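Local coordinates for chintase (Rhizomucor miehei, PDB 5YUQ), which probably hydrolyses the glycosidic bonds of chitin as a family 18 glycoside hydrolase, with its active site in a tunnel, at residues 29-37 against 65-76. Residues are numbered along the deposited sequence; the frame is centred on the assembly and turned at random.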
loop_
_atom_site.group_PDB
_atom_site.type_symbol
_atom_site.label_atom_id
_atom_site.label_comp_id
_atom_site.label_asym_id
_atom_site.label_seq_id
_atom_site.Cartn_x
_atom_site.Cartn_y
_atom_site.Cartn_z
ATOM N N PHE A 29 11.250 1.228 4.750
ATOM C CA PHE A 29 11.621 0.443 3.574
ATOM C C PHE A 29 13.140 0.317 3.519
ATOM O O PHE A 29 13.862 1.226 3.941
ATOM C CB PHE A 29 11.235 1.187 2.284
ATOM C CG PHE A 29 9.761 1.178 1.974
ATOM C CD1 PHE A 29 9.132 0.006 1.569
ATOM C CD2 PHE A 29 9.018 2.349 2.048
ATOM C CE1 PHE A 29 7.776 0.002 1.280
ATOM C CE2 PHE A 29 7.666 2.353 1.761
ATOM C CZ PHE A 29 7.041 1.173 1.380
ATOM N N ALA A 30 13.629 -0.786 2.965
ATOM C CA ALA A 30 15.008 -0.844 2.499
ATOM C C ALA A 30 14.942 -0.489 1.022
ATOM O O ALA A 30 14.118 -1.036 0.294
ATOM C CB ALA A 30 15.580 -2.230 2.693
ATOM N N GLU A 31 15.789 0.438 0.580
ATOM C CA GLU A 31 15.747 0.910 -0.804
ATOM C C GLU A 31 16.973 0.433 -1.569
ATOM O O GLU A 31 18.102 0.760 -1.209
ATOM C CB GLU A 31 15.672 2.441 -0.832
ATOM C CG GLU A 31 14.430 3.019 -0.165
ATOM C CD GLU A 31 14.280 4.517 -0.394
ATOM O OE1 GLU A 31 15.302 5.206 -0.597
ATOM O OE2 GLU A 31 13.134 5.004 -0.391
ATOM N N PRO A 32 16.760 -0.345 -2.638
ATOM C CA PRO A 32 17.913 -0.797 -3.417
ATOM C C PRO A 32 18.634 0.372 -4.072
ATOM O O PRO A 32 17.993 1.236 -4.673
ATOM C CB PRO A 32 17.286 -1.706 -4.489
ATOM C CG PRO A 32 15.962 -2.124 -3.908
ATOM C CD PRO A 32 15.496 -0.923 -3.121
ATOM N N THR A 33 19.957 0.401 -3.941
ATOM C CA THR A 33 20.762 1.427 -4.589
ATOM C C THR A 33 21.155 0.989 -5.991
ATOM O O THR A 33 20.872 -0.141 -6.407
ATOM C CB THR A 33 22.050 1.723 -3.796
ATOM O OG1 THR A 33 22.911 0.579 -3.833
ATOM C CG2 THR A 33 21.723 2.063 -2.357
ATOM N N LYS A 34 21.821 1.885 -6.711
ATOM C CA LYS A 34 22.293 1.592 -8.059
ATOM C C LYS A 34 23.191 0.351 -8.079
ATOM O O LYS A 34 23.158 -0.433 -9.033
ATOM C CB LYS A 34 23.035 2.803 -8.627
ATOM C CG LYS A 34 23.142 2.812 -10.140
ATOM C CD LYS A 34 23.682 4.148 -10.636
ATOM C CE LYS A 34 23.734 4.196 -12.158
ATOM N NZ LYS A 34 22.385 4.067 -12.769
ATOM N N ASP A 35 23.967 0.160 -7.013
ATOM C CA ASP A 35 24.878 -0.979 -6.911
ATOM C C ASP A 35 24.245 -2.192 -6.226
ATOM O O ASP A 35 24.936 -3.152 -5.902
ATOM C CB ASP A 35 26.147 -0.590 -6.151
ATOM C CG ASP A 35 26.864 0.585 -6.771
ATOM O OD1 ASP A 35 26.732 0.786 -7.993
ATOM O OD2 ASP A 35 27.562 1.305 -6.029
ATOM N N GLY A 36 22.938 -2.132 -5.987
ATOM C CA GLY A 36 22.208 -3.279 -5.483
ATOM C C GLY A 36 22.365 -3.484 -3.991
ATOM O O GLY A 36 22.076 -4.563 -3.469
ATOM N N GLU A 37 22.837 -2.453 -3.301
ATOM C CA GLU A 37 22.914 -2.508 -1.849
ATOM C C GLU A 37 21.570 -2.076 -1.286
ATOM O O GLU A 37 20.756 -1.486 -1.994
ATOM C CB GLU A 37 24.040 -1.604 -1.331
ATOM C CG GLU A 37 25.435 -2.077 -1.735
ATOM C CD GLU A 37 26.543 -1.327 -1.029
ATOM O OE1 GLU A 37 26.754 -0.136 -1.342
ATOM O OE2 GLU A 37 27.207 -1.928 -0.158
ATOM N N GLY A 65 11.954 -1.589 -1.428
ATOM C CA GLY A 65 11.395 -0.794 -2.508
ATOM C C GLY A 65 10.610 0.372 -1.951
ATOM O O GLY A 65 11.157 1.194 -1.214
ATOM N N GLY A 66 9.321 0.433 -2.282
ATOM C CA GLY A 66 8.480 1.550 -1.894
ATOM C C GLY A 66 8.502 2.621 -2.965
ATOM O O GLY A 66 9.224 2.508 -3.950
ATOM N N TRP A 67 7.700 3.640 -2.809
ATOM C CA TRP A 67 7.603 4.669 -3.831
ATOM C C TRP A 67 8.902 5.299 -4.245
ATOM O O TRP A 67 9.142 5.432 -5.377
ATOM C CB TRP A 67 6.624 5.792 -3.369
ATOM C CG TRP A 67 6.351 6.794 -4.355
ATOM C CD1 TRP A 67 6.846 8.042 -4.378
ATOM C CD2 TRP A 67 5.466 6.679 -5.459
ATOM N NE1 TRP A 67 6.397 8.679 -5.462
ATOM C CE2 TRP A 67 5.495 7.912 -6.115
ATOM C CE3 TRP A 67 4.669 5.667 -5.965
ATOM C CZ2 TRP A 67 4.790 8.157 -7.270
ATOM C CZ3 TRP A 67 3.948 5.914 -7.101
ATOM C CH2 TRP A 67 4.029 7.176 -7.753
ATOM N N THR A 68 9.700 5.738 -3.306
ATOM C CA THR A 68 10.953 6.401 -3.660
ATOM C C THR A 68 12.124 5.439 -3.714
ATOM O O THR A 68 13.256 5.856 -3.946
ATOM C CB THR A 68 11.291 7.560 -2.687
ATOM O OG1 THR A 68 11.435 7.050 -1.354
ATOM C CG2 THR A 68 10.195 8.596 -2.702
ATOM N N GLY A 69 11.852 4.150 -3.500
ATOM C CA GLY A 69 12.891 3.138 -3.506
ATOM C C GLY A 69 12.832 2.192 -4.692
ATOM O O GLY A 69 13.386 1.099 -4.644
ATOM N N SER A 70 12.177 2.615 -5.768
ATOM C CA SER A 70 11.963 1.728 -6.911
ATOM C C SER A 70 12.740 2.140 -8.157
ATOM O O SER A 70 12.526 1.573 -9.226
ATOM C CB SER A 70 10.466 1.635 -7.232
ATOM O OG SER A 70 9.773 0.926 -6.202
ATOM N N LEU A 71 13.659 3.091 -8.016
ATOM C CA LEU A 71 14.401 3.626 -9.169
ATOM C C LEU A 71 15.160 2.558 -9.934
ATOM O O LEU A 71 15.217 2.587 -11.163
ATOM C CB LEU A 71 15.411 4.678 -8.717
ATOM C CG LEU A 71 14.884 6.048 -8.305
ATOM C CD1 LEU A 71 16.011 6.899 -7.740
ATOM C CD2 LEU A 71 14.254 6.713 -9.511
ATOM N N TYR A 72 15.736 1.613 -9.202
ATOM C CA TYR A 72 16.751 0.746 -9.775
ATOM C C TYR A 72 16.376 -0.713 -9.951
ATOM O O TYR A 72 17.178 -1.467 -10.478
ATOM C CB TYR A 72 18.052 0.857 -8.969
ATOM C CG TYR A 72 18.577 2.264 -8.943
ATOM C CD1 TYR A 72 19.042 2.870 -10.102
ATOM C CD2 TYR A 72 18.592 2.996 -7.768
ATOM C CE1 TYR A 72 19.505 4.173 -10.090
ATOM C CE2 TYR A 72 19.063 4.301 -7.746
ATOM C CZ TYR A 72 19.518 4.876 -8.911
ATOM O OH TYR A 72 19.983 6.169 -8.902
ATOM N N PHE A 73 15.181 -1.116 -9.519
ATOM C CA PHE A 73 14.759 -2.513 -9.677
ATOM C C PHE A 73 14.959 -3.017 -11.111
ATOM O O PHE A 73 15.546 -4.078 -11.328
ATOM C CB PHE A 73 13.286 -2.690 -9.305
ATOM C CG PHE A 73 13.030 -2.911 -7.833
ATOM C CD1 PHE A 73 13.290 -4.136 -7.244
ATOM C CD2 PHE A 73 12.465 -1.910 -7.065
ATOM C CE1 PHE A 73 13.026 -4.346 -5.889
ATOM C CE2 PHE A 73 12.200 -2.114 -5.716
ATOM C CZ PHE A 73 12.480 -3.325 -5.133
ATOM N N SER A 74 14.474 -2.265 -12.092
ATOM C CA SER A 74 14.568 -2.725 -13.478
ATOM C C SER A 74 16.015 -2.912 -13.911
ATOM O O SER A 74 16.369 -3.964 -14.427
ATOM C CB SER A 74 13.854 -1.755 -14.418
ATOM O OG SER A 74 13.945 -2.215 -15.763
ATOM N N ASP A 75 16.850 -1.901 -13.680
ATOM C CA ASP A 75 18.268 -1.999 -14.024
ATOM C C ASP A 75 18.951 -3.152 -13.299
ATOM O O ASP A 75 19.726 -3.896 -13.896
ATOM C CB ASP A 75 18.996 -0.695 -13.685
ATOM C CG ASP A 75 18.627 0.444 -14.610
ATOM O OD1 ASP A 75 18.063 0.187 -15.697
ATOM O OD2 ASP A 75 18.910 1.608 -14.248
ATOM N N LEU A 76 18.668 -3.292 -12.008
ATOM C CA LEU A 76 19.300 -4.332 -11.212
ATOM C C LEU A 76 18.996 -5.719 -11.753
ATOM O O LEU A 76 19.887 -6.558 -11.838
ATOM C CB LEU A 76 18.867 -4.232 -9.747
ATOM C CG LEU A 76 19.433 -3.044 -8.962
ATOM C CD1 LEU A 76 18.819 -2.976 -7.561
ATOM C CD2 LEU A 76 20.946 -3.150 -8.863
HETATM O O HOH W 1 10.940 3.762 -0.338
HETATM O O HOH W 2 15.163 7.526 -3.002
HETATM O O HOH W 3 15.658 1.009 -6.287
HETATM O O HOH W 4 21.381 1.732 -12.809
HETATM O O HOH W 5 21.400 6.758 -11.727
#
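Glu31 reaches over Gly69 to Thr68. Glu31 OE2 accepts a 2.8 Å hydrogen bond from Thr68 OG1 through the syn lone pair. Water 1 also donates to OE2 and to the Gly65 carbonyl, which joins the carboxylate to the end of strand 59-65. Glu31 CG lies 3.7 Å from Gly69 CA. Phe29 turns one ring face to the glycine backbone, with Gly66 CA over its centre, a CH-pi contact of 3.6 Å from Gly66 CA to the ring centroid.

Pro32 packs against two side chains. Its CG sits over one face of Phe73, offset toward the rim, and Pro32 CB is 3.7 Å from Leu76 CD1. The Leu76 CD2 branch rests against Gly36 CA at 3.6 Å. Water 3 accepts from Tyr72 N and donates to the carbonyls of Pro32 and Gly69, linking the end of strand 24-32 to the loop 66-72.

Lys34 covers one face of Tyr72, its CB in CH-pi contact 11° off the ring normal. Leu71 CB lies over the opposite face, so the ring is sandwiched. With CG anti to the backbone N (chi1 -160°), the lysine chain runs beside the ring, and Lys34 CG comes 3.9 Å from Tyr72 CE1. Water 4 bridges Lys34 NZ to Asp75 OD2.

In this TIM-barrel family the contact joins the ends of adjacent parallel strands 24-32 and 59-65 and the loops that follow them. Gly65 N donates to Ala30 O at 2.8 Å, one of the bonds of that pairing. Phe86 of helix 80-97 packs on both Pro32 and Leu76, while Trp106 stacks on Phe73 just after strand 101-105.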